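Alkaline phosphatase (Antarctic bacterium, PDB 2W5V) probably hydrolyses phosphate monoesters at alkaline pH, using two zinc ions and one magnesium ion and passing through a phosphorylated enzyme intermediate. Local coordinates at residues D217-T222 against G255-W260; V128-I133 against K225-F230; L40-A45 against N275-A280; D135-S140 against F250-G255. The protein carries 1 engineered substitution. All coordinates share one frame; numbering follows the deposited sequence.

Contact 1. Residues D217-T222 against G255-W260. With ZN (zinc ion), chain G.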
loop_
_atom_site.group_PDB
_atom_site.type_symbol
_atom_site.label_atom_id
_atom_site.label_comp_id
_atom_site.label_asym_id
_atom_site.label_seq_id
_atom_site.Cartn_x
_atom_site.Cartn_y
_atom_site.Cartn_z
ATOM N N ASP B 217 -2.514 -34.788 3.335
ATOM C CA ASP B 217 -2.690 -35.159 4.736
ATOM C C ASP B 217 -2.685 -33.910 5.604
ATOM O O ASP B 217 -3.509 -33.773 6.503
ATOM C CB ASP B 217 -1.593 -36.123 5.190
ATOM C CG ASP B 217 -1.678 -37.476 4.500
ATOM O OD1 ASP B 217 -2.697 -37.745 3.828
ATOM O OD2 ASP B 217 -0.722 -38.269 4.634
ATOM N N GLU B 218 -1.743 -33.010 5.328
ATOM C CA GLU B 218 -1.672 -31.725 6.012
ATOM C C GLU B 218 -1.803 -30.594 4.989
ATOM O O GLU B 218 -2.826 -30.483 4.321
ATOM C CB GLU B 218 -0.376 -31.622 6.818
ATOM C CG GLU B 218 -0.270 -32.672 7.929
ATOM C CD GLU B 218 -1.143 -32.346 9.128
ATOM O OE1 GLU B 218 -1.650 -33.285 9.786
ATOM O OE2 GLU B 218 -1.326 -31.144 9.416
ATOM N N ALA B 219 -0.776 -29.763 4.839
ATOM C CA ALA B 219 -0.838 -28.706 3.838
ATOM C C ALA B 219 -0.650 -29.302 2.450
ATOM O O ALA B 219 -0.037 -30.359 2.301
ATOM C CB ALA B 219 0.228 -27.647 4.105
ATOM N N MET B 220 -1.174 -28.618 1.437
ATOM C CA MET B 220 -0.868 -28.964 0.051
ATOM C C MET B 220 0.618 -28.741 -0.182
ATOM O O MET B 220 1.266 -28.018 0.581
ATOM C CB MET B 220 -1.656 -28.082 -0.917
ATOM C CG MET B 220 -3.167 -28.169 -0.756
ATOM S SD MET B 220 -3.778 -29.764 -1.315
ATOM C CE MET B 220 -3.342 -29.688 -3.057
ATOM N N PRO B 221 1.168 -29.354 -1.239
ATOM C CA PRO B 221 2.581 -29.152 -1.581
ATOM C C PRO B 221 2.871 -27.674 -1.839
ATOM O O PRO B 221 1.953 -26.932 -2.191
ATOM C CB PRO B 221 2.743 -29.955 -2.880
ATOM C CG PRO B 221 1.669 -31.006 -2.800
ATOM C CD PRO B 221 0.513 -30.347 -2.110
ATOM N N THR B 222 4.117 -27.242 -1.660
ATOM C CA THR B 222 4.494 -25.895 -2.087
ATOM C C THR B 222 4.501 -25.853 -3.610
ATOM O O THR B 222 4.480 -26.899 -4.260
ATOM C CB THR B 222 5.887 -25.471 -1.569
ATOM O OG1 THR B 222 6.899 -26.350 -2.092
ATOM C CG2 THR B 222 5.918 -25.486 -0.044
ATOM N N GLY B 255 -4.564 -17.925 -0.836
ATOM C CA GLY B 255 -3.169 -18.243 -1.086
ATOM C C GLY B 255 -2.499 -18.357 0.274
ATOM O O GLY B 255 -1.919 -17.396 0.784
ATOM N N SER B 256 -2.586 -19.545 0.861
ATOM C CA SER B 256 -2.275 -19.748 2.275
ATOM C C SER B 256 -0.789 -19.653 2.622
ATOM O O SER B 256 -0.427 -19.264 3.743
ATOM C CB SER B 256 -2.789 -21.124 2.720
ATOM O OG SER B 256 -4.141 -21.327 2.333
ATOM N N GLN B 257 0.073 -20.028 1.681
ATOM C CA GLN B 257 1.471 -20.277 2.027
ATOM C C GLN B 257 2.407 -19.097 1.811
ATOM O O GLN B 257 3.608 -19.193 2.086
ATOM C CB GLN B 257 1.995 -21.532 1.324
ATOM C CG GLN B 257 1.189 -22.776 1.669
ATOM C CD GLN B 257 1.844 -24.054 1.205
ATOM O OE1 GLN B 257 3.068 -24.134 1.090
ATOM N NE2 GLN B 257 1.032 -25.068 0.932
ATOM N N ILE B 258 1.864 -17.980 1.335
ATOM C CA ILE B 258 2.651 -16.766 1.248
ATOM C C ILE B 258 3.184 -16.429 2.643
ATOM O O ILE B 258 4.338 -16.023 2.814
ATOM C CB ILE B 258 1.816 -15.597 0.700
ATOM C CG1 ILE B 258 1.322 -15.925 -0.718
ATOM C CG2 ILE B 258 2.642 -14.314 0.707
ATOM C CD1 ILE B 258 0.092 -15.123 -1.157
ATOM N N ASP B 259 2.334 -16.621 3.641
ATOM C CA ASP B 259 2.681 -16.374 5.040
ATOM C C ASP B 259 3.878 -17.230 5.479
ATOM O O ASP B 259 4.776 -16.764 6.177
ATOM C CB ASP B 259 1.450 -16.679 5.905
ATOM C CG ASP B 259 1.697 -16.463 7.391
ATOM O OD1 ASP B 259 2.108 -15.359 7.782
ATOM O OD2 ASP B 259 1.460 -17.400 8.173
ATOM N N TRP B 260 3.895 -18.486 5.051
ATOM C CA TRP B 260 4.940 -19.411 5.476
ATOM C C TRP B 260 6.305 -19.048 4.883
ATOM O O TRP B 260 7.329 -19.169 5.552
ATOM C CB TRP B 260 4.546 -20.853 5.142
ATOM C CG TRP B 260 3.165 -21.212 5.658
ATOM C CD1 TRP B 260 2.375 -20.456 6.482
ATOM C CD2 TRP B 260 2.435 -22.422 5.407
ATOM N NE1 TRP B 260 1.194 -21.113 6.744
ATOM C CE2 TRP B 260 1.204 -22.320 6.097
ATOM C CE3 TRP B 260 2.699 -23.579 4.663
ATOM C CZ2 TRP B 260 0.239 -23.330 6.063
ATOM C CZ3 TRP B 260 1.739 -24.584 4.632
ATOM C CH2 TRP B 260 0.524 -24.452 5.331
HETATM ZN ZN ZN G . 1.758 -16.305 10.149
HETATM O O HOH W 1 1.166 -18.431 11.479
#

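Contact 2. Residues V128-I133 against K225-F230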
loop_
_atom_site.group_PDB
_atom_site.type_symbol
_atom_site.label_atom_id
_atom_site.label_comp_id
_atom_site.label_asym_id
_atom_site.label_seq_id
_atom_site.Cartn_x
_atom_site.Cartn_y
_atom_site.Cartn_z
ATOM N N VAL B 128 -11.732 -22.446 -0.497
ATOM C CA VAL B 128 -10.554 -23.092 -1.070
ATOM C C VAL B 128 -9.306 -22.583 -0.356
ATOM O O VAL B 128 -9.242 -21.399 0.001
ATOM C CB VAL B 128 -10.448 -22.803 -2.588
ATOM C CG1 VAL B 128 -9.122 -23.294 -3.142
ATOM C CG2 VAL B 128 -11.615 -23.442 -3.328
ATOM N N ALA B 129 -8.325 -23.462 -0.136
ATOM C CA ALA B 129 -7.100 -23.083 0.571
ATOM C C ALA B 129 -5.923 -23.982 0.196
ATOM O O ALA B 129 -6.125 -25.137 -0.156
ATOM C CB ALA B 129 -7.329 -23.142 2.067
ATOM N N THR B 130 -4.696 -23.463 0.297
ATOM C CA THR B 130 -3.507 -24.281 0.038
ATOM C C THR B 130 -2.916 -24.839 1.329
ATOM O O THR B 130 -1.997 -25.657 1.303
ATOM C CB THR B 130 -2.417 -23.534 -0.761
ATOM O OG1 THR B 130 -2.006 -22.366 -0.040
ATOM C CG2 THR B 130 -2.941 -23.124 -2.125
ATOM N N SER B 131 -3.444 -24.388 2.459
ATOM C CA SER B 131 -3.120 -24.997 3.742
ATOM C C SER B 131 -4.093 -26.145 3.986
ATOM O O SER B 131 -4.869 -26.521 3.106
ATOM C CB SER B 131 -3.277 -23.970 4.869
ATOM O OG SER B 131 -4.595 -23.427 4.874
ATOM N N SER B 132 -4.058 -26.701 5.189
ATOM C CA SER B 132 -5.133 -27.586 5.605
ATOM C C SER B 132 -6.435 -26.797 5.553
ATOM O O SER B 132 -6.451 -25.583 5.791
ATOM C CB SER B 132 -4.882 -28.100 7.024
ATOM O OG SER B 132 -6.060 -28.662 7.576
ATOM N N ILE B 133 -7.541 -27.472 5.270
ATOM C CA ILE B 133 -8.821 -26.777 5.271
ATOM C C ILE B 133 -9.216 -26.351 6.691
ATOM O O ILE B 133 -10.152 -25.567 6.882
ATOM C CB ILE B 133 -9.934 -27.621 4.612
ATOM C CG1 ILE B 133 -11.075 -26.714 4.141
ATOM C CG2 ILE B 133 -10.422 -28.716 5.545
ATOM C CD1 ILE B 133 -10.707 -25.860 2.917
ATOM N N LYS B 225 7.436 -27.544 -4.924
ATOM C CA LYS B 225 7.357 -28.998 -4.873
ATOM C C LYS B 225 6.291 -29.530 -5.823
ATOM O O LYS B 225 5.896 -30.685 -5.728
ATOM C CB LYS B 225 7.079 -29.479 -3.451
ATOM C CG LYS B 225 8.255 -29.350 -2.507
ATOM C CD LYS B 225 9.280 -30.438 -2.770
ATOM C CE LYS B 225 10.439 -30.354 -1.789
ATOM N NZ LYS B 225 11.476 -31.393 -2.063
ATOM N N GLY B 226 5.817 -28.676 -6.725
ATOM C CA GLY B 226 4.950 -29.113 -7.806
ATOM C C GLY B 226 3.453 -29.104 -7.545
ATOM O O GLY B 226 2.734 -29.945 -8.069
ATOM N N ARG B 227 2.967 -28.156 -6.748
ATOM C CA ARG B 227 1.524 -28.052 -6.533
ATOM C C ARG B 227 0.816 -27.676 -7.832
ATOM O O ARG B 227 -0.336 -28.032 -8.046
ATOM C CB ARG B 227 1.192 -27.031 -5.441
ATOM C CG ARG B 227 -0.293 -27.008 -5.056
ATOM C CD ARG B 227 -0.588 -26.041 -3.920
ATOM N NE ARG B 227 -0.432 -24.632 -4.297
ATOM C CZ ARG B 227 0.373 -23.778 -3.673
ATOM N NH1 ARG B 227 1.102 -24.186 -2.639
ATOM N NH2 ARG B 227 0.448 -22.515 -4.077
ATOM N N GLY B 228 1.506 -26.954 -8.704
ATOM C CA GLY B 228 0.899 -26.542 -9.954
ATOM C C GLY B 228 -0.296 -25.633 -9.728
ATOM O O GLY B 228 -0.374 -24.951 -8.705
ATOM N N ASN B 229 -1.231 -25.639 -10.678
ATOM C CA ASN B 229 -2.329 -24.673 -10.709
ATOM C C ASN B 229 -3.530 -25.031 -9.833
ATOM O O ASN B 229 -4.666 -24.672 -10.149
ATOM C CB ASN B 229 -2.800 -24.444 -12.147
ATOM C CG ASN B 229 -3.685 -25.564 -12.651
ATOM O OD1 ASN B 229 -4.563 -25.348 -13.486
ATOM N ND2 ASN B 229 -3.467 -26.770 -12.138
ATOM N N PHE B 230 -3.275 -25.722 -8.730
ATOM C CA PHE B 230 -4.351 -26.085 -7.810
ATOM C C PHE B 230 -5.265 -24.913 -7.435
ATOM O O PHE B 230 -6.487 -25.008 -7.537
ATOM C CB PHE B 230 -3.794 -26.692 -6.531
ATOM C CG PHE B 230 -4.821 -26.814 -5.442
ATOM C CD1 PHE B 230 -5.821 -27.772 -5.528
ATOM C CD2 PHE B 230 -4.801 -25.964 -4.349
ATOM C CE1 PHE B 230 -6.777 -27.895 -4.527
ATOM C CE2 PHE B 230 -5.758 -26.073 -3.345
ATOM C CZ PHE B 230 -6.748 -27.042 -3.436
#

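Contact 3. Residues L40-A45 against N275-A280. With MG (magnesium ion), chain I; ZN (zinc ion), chain H.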
loop_
_atom_site.group_PDB
_atom_site.type_symbol
_atom_site.label_atom_id
_atom_site.label_comp_id
_atom_site.label_asym_id
_atom_site.label_seq_id
_atom_site.Cartn_x
_atom_site.Cartn_y
_atom_site.Cartn_z
ATOM N N LEU B 40 -10.687 -13.206 -2.250
ATOM C CA LEU B 40 -9.397 -13.890 -2.315
ATOM C C LEU B 40 -8.482 -13.285 -1.270
ATOM O O LEU B 40 -8.321 -12.066 -1.195
ATOM C CB LEU B 40 -8.771 -13.746 -3.703
ATOM C CG LEU B 40 -9.664 -14.184 -4.864
ATOM C CD1 LEU B 40 -9.086 -13.763 -6.185
ATOM C CD2 LEU B 40 -9.852 -15.675 -4.826
ATOM N N ILE B 41 -7.900 -14.143 -0.452
ATOM C CA ILE B 41 -7.077 -13.704 0.655
ATOM C C ILE B 41 -5.672 -14.250 0.473
ATOM O O ILE B 41 -5.466 -15.463 0.394
ATOM C CB ILE B 41 -7.636 -14.215 1.994
ATOM C CG1 ILE B 41 -9.041 -13.659 2.239
ATOM C CG2 ILE B 41 -6.700 -13.858 3.141
ATOM C CD1 ILE B 41 -9.694 -14.197 3.510
ATOM N N SER B 42 -4.709 -13.343 0.398
ATOM C CA SER B 42 -3.305 -13.718 0.363
ATOM C C SER B 42 -2.781 -13.588 1.785
ATOM O O SER B 42 -2.577 -12.476 2.284
ATOM C CB SER B 42 -2.532 -12.777 -0.561
ATOM O OG SER B 42 -2.902 -11.424 -0.326
ATOM N N ASP B 43 -2.571 -14.719 2.443
ATOM C CA ASP B 43 -2.153 -14.689 3.835
ATOM C C ASP B 43 -0.724 -14.164 3.962
ATOM O O ASP B 43 0.202 -14.726 3.385
ATOM C CB ASP B 43 -2.279 -16.074 4.480
ATOM C CG ASP B 43 -2.312 -15.994 5.992
ATOM O OD1 ASP B 43 -1.443 -15.300 6.552
ATOM O OD2 ASP B 43 -3.215 -16.587 6.621
ATOM N N GLY B 44 -0.562 -13.075 4.708
ATOM C CA GLY B 44 0.752 -12.540 5.001
ATOM C C GLY B 44 1.330 -11.622 3.936
ATOM O O GLY B 44 2.500 -11.247 4.018
ATOM N N ALA B 45 0.522 -11.240 2.948
ATOM C CA ALA B 45 1.021 -10.395 1.857
ATOM C C ALA B 45 0.819 -8.894 2.099
ATOM O O ALA B 45 -0.291 -8.378 1.970
ATOM C CB ALA B 45 0.386 -10.806 0.524
ATOM N N ASN B 275 3.044 -15.411 -6.661
ATOM C CA ASN B 275 2.860 -15.512 -8.105
ATOM C C ASN B 275 1.680 -16.428 -8.450
ATOM O O ASN B 275 0.895 -16.129 -9.354
ATOM C CB ASN B 275 4.138 -15.999 -8.797
ATOM C CG ASN B 275 5.142 -14.874 -9.031
ATOM O OD1 ASN B 275 4.853 -13.702 -8.778
ATOM N ND2 ASN B 275 6.324 -15.228 -9.521
ATOM N N ASP B 276 1.568 -17.544 -7.730
ATOM C CA ASP B 276 0.445 -18.470 -7.896
ATOM C C ASP B 276 -0.876 -17.791 -7.515
ATOM O O ASP B 276 -1.885 -17.928 -8.215
ATOM C CB ASP B 276 0.661 -19.727 -7.041
ATOM C CG ASP B 276 -0.512 -20.687 -7.108
ATOM O OD1 ASP B 276 -0.827 -21.163 -8.219
ATOM O OD2 ASP B 276 -1.119 -20.964 -6.047
ATOM N N PHE B 277 -0.862 -17.055 -6.406
ATOM C CA PHE B 277 -2.034 -16.305 -5.958
ATOM C C PHE B 277 -2.501 -15.313 -7.030
ATOM O O PHE B 277 -3.695 -15.206 -7.313
ATOM C CB PHE B 277 -1.732 -15.572 -4.646
ATOM C CG PHE B 277 -2.903 -14.799 -4.101
ATOM C CD1 PHE B 277 -3.951 -15.460 -3.455
ATOM C CD2 PHE B 277 -2.958 -13.416 -4.224
ATOM C CE1 PHE B 277 -5.041 -14.747 -2.949
ATOM C CE2 PHE B 277 -4.039 -12.689 -3.720
ATOM C CZ PHE B 277 -5.088 -13.363 -3.079
ATOM N N ASP B 278 -1.556 -14.606 -7.646
ATOM C CA ASP B 278 -1.905 -13.686 -8.721
ATOM C C ASP B 278 -2.557 -14.407 -9.901
ATOM O O ASP B 278 -3.435 -13.858 -10.563
ATOM C CB ASP B 278 -0.688 -12.884 -9.206
ATOM C CG ASP B 278 -1.069 -11.841 -10.246
ATOM O OD1 ASP B 278 -1.668 -10.809 -9.870
ATOM O OD2 ASP B 278 -0.792 -12.060 -11.444
ATOM N N ASP B 279 -2.132 -15.637 -10.170
ATOM C CA ASP B 279 -2.814 -16.457 -11.175
ATOM C C ASP B 279 -4.287 -16.670 -10.809
ATOM O O ASP B 279 -5.174 -16.550 -11.662
ATOM C CB ASP B 279 -2.111 -17.805 -11.348
ATOM C CG ASP B 279 -0.867 -17.709 -12.232
ATOM O OD1 ASP B 279 -0.646 -16.645 -12.856
ATOM O OD2 ASP B 279 -0.108 -18.700 -12.303
ATOM N N ALA B 280 -4.541 -16.994 -9.545
ATOM C CA ALA B 280 -5.907 -17.171 -9.059
ATOM C C ALA B 280 -6.714 -15.892 -9.218
ATOM O O ALA B 280 -7.895 -15.932 -9.553
ATOM C CB ALA B 280 -5.905 -17.611 -7.604
HETATM MG MG MG I . -3.970 -18.529 6.429
HETATM ZN ZN ZN H . -2.156 -14.777 8.353
HETATM O O HOH W 2 -1.962 -19.219 5.867
HETATM O O HOH W 3 -4.938 -20.603 6.373
HETATM O O HOH W 4 -3.440 -19.054 8.612
#

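Contact 4. Residues D135-S140 against F250-G255. Engineered in segment 135-140: Asp-135 (natural residue His). With MG (magnesium ion), chain I.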
loop_
_atom_site.group_PDB
_atom_site.type_symbol
_atom_site.label_atom_id
_atom_site.label_comp_id
_atom_site.label_asym_id
_atom_site.label_seq_id
_atom_site.Cartn_x
_atom_site.Cartn_y
_atom_site.Cartn_z
ATOM N N ASP B 135 -7.058 -24.928 8.772
ATOM C CA ASP B 135 -6.184 -23.824 9.173
ATOM C C ASP B 135 -6.995 -22.564 9.452
ATOM O O ASP B 135 -8.154 -22.458 9.049
ATOM C CB ASP B 135 -5.102 -23.549 8.119
ATOM C CG ASP B 135 -3.931 -22.752 8.681
ATOM O OD1 ASP B 135 -3.570 -22.981 9.856
ATOM O OD2 ASP B 135 -3.376 -21.893 7.954
ATOM N N ALA B 136 -6.383 -21.606 10.144
ATOM C CA ALA B 136 -7.118 -20.470 10.692
ATOM C C ALA B 136 -7.972 -19.717 9.665
ATOM O O ALA B 136 -9.116 -19.358 9.953
ATOM C CB ALA B 136 -6.157 -19.503 11.404
ATOM N N THR B 137 -7.425 -19.465 8.477
ATOM C CA THR B 137 -8.137 -18.652 7.492
ATOM C C THR B 137 -9.435 -19.304 6.964
ATOM O O THR B 137 -10.514 -18.711 7.091
ATOM C CB THR B 137 -7.216 -18.222 6.321
ATOM O OG1 THR B 137 -5.978 -17.747 6.849
ATOM C CG2 THR B 137 -7.866 -17.105 5.515
ATOM N N PRO B 138 -9.338 -20.517 6.377
ATOM C CA PRO B 138 -10.564 -21.191 5.925
ATOM C C PRO B 138 -11.493 -21.430 7.106
ATOM O O PRO B 138 -12.697 -21.254 6.981
ATOM C CB PRO B 138 -10.076 -22.561 5.410
ATOM C CG PRO B 138 -8.627 -22.534 5.415
ATOM C CD PRO B 138 -8.132 -21.336 6.178
ATOM N N ALA B 139 -10.935 -21.825 8.245
ATOM C CA ALA B 139 -11.755 -22.224 9.391
ATOM C C ALA B 139 -12.678 -21.094 9.831
ATOM O O ALA B 139 -13.835 -21.324 10.192
ATOM C CB ALA B 139 -10.877 -22.652 10.550
ATOM N N SER B 140 -12.156 -19.875 9.809
ATOM C CA SER B 140 -12.929 -18.725 10.252
ATOM C C SER B 140 -14.191 -18.522 9.421
ATOM O O SER B 140 -15.106 -17.824 9.850
ATOM C CB SER B 140 -12.079 -17.450 10.224
ATOM O OG SER B 140 -11.013 -17.535 11.151
ATOM N N PHE B 250 -21.010 -17.353 -2.994
ATOM C CA PHE B 250 -19.926 -16.695 -2.298
ATOM C C PHE B 250 -18.765 -17.684 -2.194
ATOM O O PHE B 250 -18.966 -18.833 -1.809
ATOM C CB PHE B 250 -20.369 -16.272 -0.890
ATOM C CG PHE B 250 -19.236 -15.790 -0.035
ATOM C CD1 PHE B 250 -18.853 -14.456 -0.053
ATOM C CD2 PHE B 250 -18.526 -16.679 0.753
ATOM C CE1 PHE B 250 -17.797 -14.015 0.713
ATOM C CE2 PHE B 250 -17.469 -16.253 1.527
ATOM C CZ PHE B 250 -17.098 -14.914 1.508
ATOM N N ILE B 251 -17.559 -17.246 -2.546
ATOM C CA ILE B 251 -16.357 -18.084 -2.441
ATOM C C ILE B 251 -15.253 -17.311 -1.741
ATOM O O ILE B 251 -15.060 -16.124 -2.011
ATOM C CB ILE B 251 -15.836 -18.493 -3.848
ATOM C CG1 ILE B 251 -16.828 -19.419 -4.543
ATOM C CG2 ILE B 251 -14.467 -19.156 -3.767
ATOM C CD1 ILE B 251 -16.595 -19.532 -6.052
ATOM N N MET B 252 -14.547 -17.970 -0.827
ATOM C CA MET B 252 -13.287 -17.455 -0.296
ATOM C C MET B 252 -12.199 -18.435 -0.726
ATOM O O MET B 252 -12.282 -19.620 -0.417
ATOM C CB MET B 252 -13.318 -17.357 1.235
ATOM C CG MET B 252 -12.116 -16.611 1.838
ATOM S SD MET B 252 -10.551 -17.534 1.850
ATOM C CE MET B 252 -10.954 -18.824 3.043
ATOM N N SER B 253 -11.210 -17.939 -1.466
ATOM C CA SER B 253 -10.031 -18.723 -1.840
ATOM C C SER B 253 -8.775 -18.097 -1.235
ATOM O O SER B 253 -8.572 -16.882 -1.324
ATOM C CB SER B 253 -9.867 -18.781 -3.361
ATOM O OG SER B 253 -10.997 -19.381 -3.963
ATOM N N GLU B 254 -7.922 -18.923 -0.645
ATOM C CA GLU B 254 -6.764 -18.399 0.058
ATOM C C GLU B 254 -5.453 -18.873 -0.544
ATOM O O GLU B 254 -5.255 -20.072 -0.743
ATOM C CB GLU B 254 -6.800 -18.799 1.533
ATOM C CG GLU B 254 -5.634 -18.219 2.310
ATOM C CD GLU B 254 -5.377 -18.921 3.620
ATOM O OE1 GLU B 254 -5.832 -20.069 3.794
ATOM O OE2 GLU B 254 -4.698 -18.321 4.471
ATOM N N GLY B 255 -4.564 -17.925 -0.836
ATOM C CA GLY B 255 -3.169 -18.243 -1.086
ATOM C C GLY B 255 -2.499 -18.357 0.274
ATOM O O GLY B 255 -1.919 -17.396 0.784
HETATM MG MG MG I . -3.970 -18.529 6.429
HETATM O O HOH W 3 -4.938 -20.603 6.373
HETATM O O HOH W 4 -3.440 -19.054 8.612
HETATM O O HOH W 2 -1.962 -19.219 5.867
#

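Contact 1. Residues D217-T222 against G255-W260
Thr-222 and Gln-257 mark the closest approach of two backbones, their CA atoms 7.6 Å apart, where the irregular loop 217-222 lies beside the corner leading from strand 249-255 into helix 258-263. In this alkaline phosphatase fold the helix that follows the corner carries Asp-259, which binds a zinc ion through both carboxylate oxygens; His-263, His-337 and the phosphorylated Ser-84 also bind that zinc. Gln-257 carries the polar part of the contact. Its chain is extended beyond CG (chi2 -169°), which brings the amide to the loop, and NE2 donates to Met-220 O over 3.0 Å. The bond is moderately bent, 148° at the hydrogen; the acceptor lies close to the amide plane of the glutamine, whereas NE2 stands well above the carbonyl plane of Met-220. NE2 also bonds to Thr-130 O, and OE1 to Tyr-269 OH, so both ends of the amide are engaged and its flip is fixed. A leucine in its place would probably leave the carbonyls of Met-220 and Thr-130 without their shared donor. Thr-222 CG2 rests against Gln-257 OE1. Beside this, the Trp-260 ring turns its edge to the loop, Trp-260 CH2 meeting Ala-219 CB at 3.4 Å.

Contact 2. Residues V128-I133 against K225-F230
Thr-130 meets both Arg-227 and Phe-230, and the contact they form is a good example of how a turn at the end of a buried strand can be closed by a loop without any direct polar bond between the two. The first kind of interaction is a methyl group lying over a flat cation. Thr-130 CG2 sits above one face of the Arg-227 guanidinium, toward its rim, 3.6 Å from Arg-227 NE. The threonine side chain meets the arginine at about a right angle. The Arg-227 side chain runs straight through chi1 and chi2, then bends at chi3 (69°), which turns the flat group broadside to the methyl. Its charge is answered by other residues: NH2 forms salt bridges with Glu-273 and Asp-276, and NH1 bonds to Pro-221 O. Held at both terminal nitrogens, NH1 and NH2, the guanidinium probably has little freedom to rotate away from the methyl.

The second kind is aromatic packing. Phe-230 presents the rim of its ring, with CE2 3.3 Å from Ala-129 O near the ring plane, an approach that sets a slightly positive C-H against the carbonyl oxygen. Thr-130 CG2 lies near the same plane, 4.1 Å from Phe-230 CD2, while Val-128 CG1 comes in obliquely at 4.4 Å from Phe-230 CE2.

This is plain structural packing, joining a central strand of the mixed alpha/beta sheet to the loop that leads into helix 230-242. Strand 124-129 runs between strands 165-169 and 249-255. Phe-230, the first residue of the helix, also touches Ala-167 on one neighbour, and Val-128 pairs through its backbone with Met-252 and Glu-254 on the other.

Contact 3. Residues L40-A45 against N275-A280
Ser-42 CB packs against one face of the Phe-277 ring, and around this pair strand 40-42 and helix 275-280 run almost antiparallel, at 171° with 9.7 Å between their axes. This is the layered alpha/beta arrangement, a helix laid along a sheet strand. The tight part is the phenylalanine. With CG anti to the backbone N (chi1 -179°), the ring reaches from the helix across to the strand, and Ser-42 CB stands 3.6 Å from the Phe-277 ring centroid and 16° off its normal, a CH-pi contact. Phe-277 CE1 approaches Ile-41 O obliquely at 3.4 Å, and its CZ touches Leu-40 CB at 3.8 Å. Replacing Phe-277 by an alanine would probably open a gap between helix and strand and deprive the Ser-42 methylene and Leu-40 of their aromatic partner. Ser-42 OG turns to Ser-300 OG for its hydrogen bond.

Toward Ala-280 the packing is looser: Leu-40 CD1 comes only within 4.2 Å of Ala-280 O. Asp-279, on the solvent side of the helix, joins Asp-278 in salt bridges to Lys-57. Just past the tight part, the chain enters a type II turn with Gly-44 at positive phi, and the Asp-43 carboxylate bridges two metals, binding magnesium through OD2 at 2.1 Å and zinc through OD1 at 2.0 Å; Asp-301 and His-302 also bind that zinc.

Strand 36-42 is central in the sheet, between 249-255 and 294-299. Phe-277 also packs on Ile-258 of helix 258-263, and Ala-280 on Leu-231 and Ser-232 of helix 230-242.

Contact 4. Residues D135-S140 against F250-G255
Thr-137 and Glu-254 meet at a magnesium ion, where the short helix 136-139 faces the end of strand 249-255. Followed outward, Glu-254 points CB toward the helix, and CG, anti to the backbone N (chi1 -178°), lies 4.1 Å from Thr-137 CG2. Glu-254 CD reaches Thr-137 CB at 3.3 Å. There the carboxylate divides the work: OE1 packs on Pro-138 CD at 3.5 Å, takes a hydrogen bond from a magnesium-bound water, and is also bonded to Ser-256 OG, while Glu-254 OE2 binds the metal at 2.1 Å. Thr-137 OG1 binds it too, at 2.2 Å, and lies 2.8 Å from Glu-254 OE2 because both hold the ion, not through a hydrogen bond. Two residues earlier in the strand, Met-252 bends back at chi2 (-75°) to set CE 3.7 Å from Pro-138 CA. Asp-135, engineered in place of histidine, stays in the second shell: OD2 accepts from the same water, 2.6 Å from its oxygen. The sixfold shell is completed by Asp-43 and two further waters. An all-oxygen ligand set suits magnesium, and the polar link between helix and strand runs through metal and water, beside the packing of Met-252 on Pro-138.

The four contacts cluster within one alpha/beta fold, contacts 1 and 2 with centres 6 Å apart and the other pairs 11 or 12 Å apart. Contacts 2, 4 and 3 reach the large sheet through strands 124-129, 249-255 and 36-42 respectively, which lie side by side in that order. Along the chain, segment 40-45 comes first and 275-280 last, so contact 3 encloses the rest, while contacts 1, 2 and 4 interleave. Contacts 1 and 4 share Gly-255, where strand 249-255 gives way to helix 258-263, and contacts 3 and 4 share the magnesium ion and its waters. Contacts 1, 3 and 4 thus bring ligands of the zinc and magnesium ions together at the strand ends, with contact 2 packed beside contact 1.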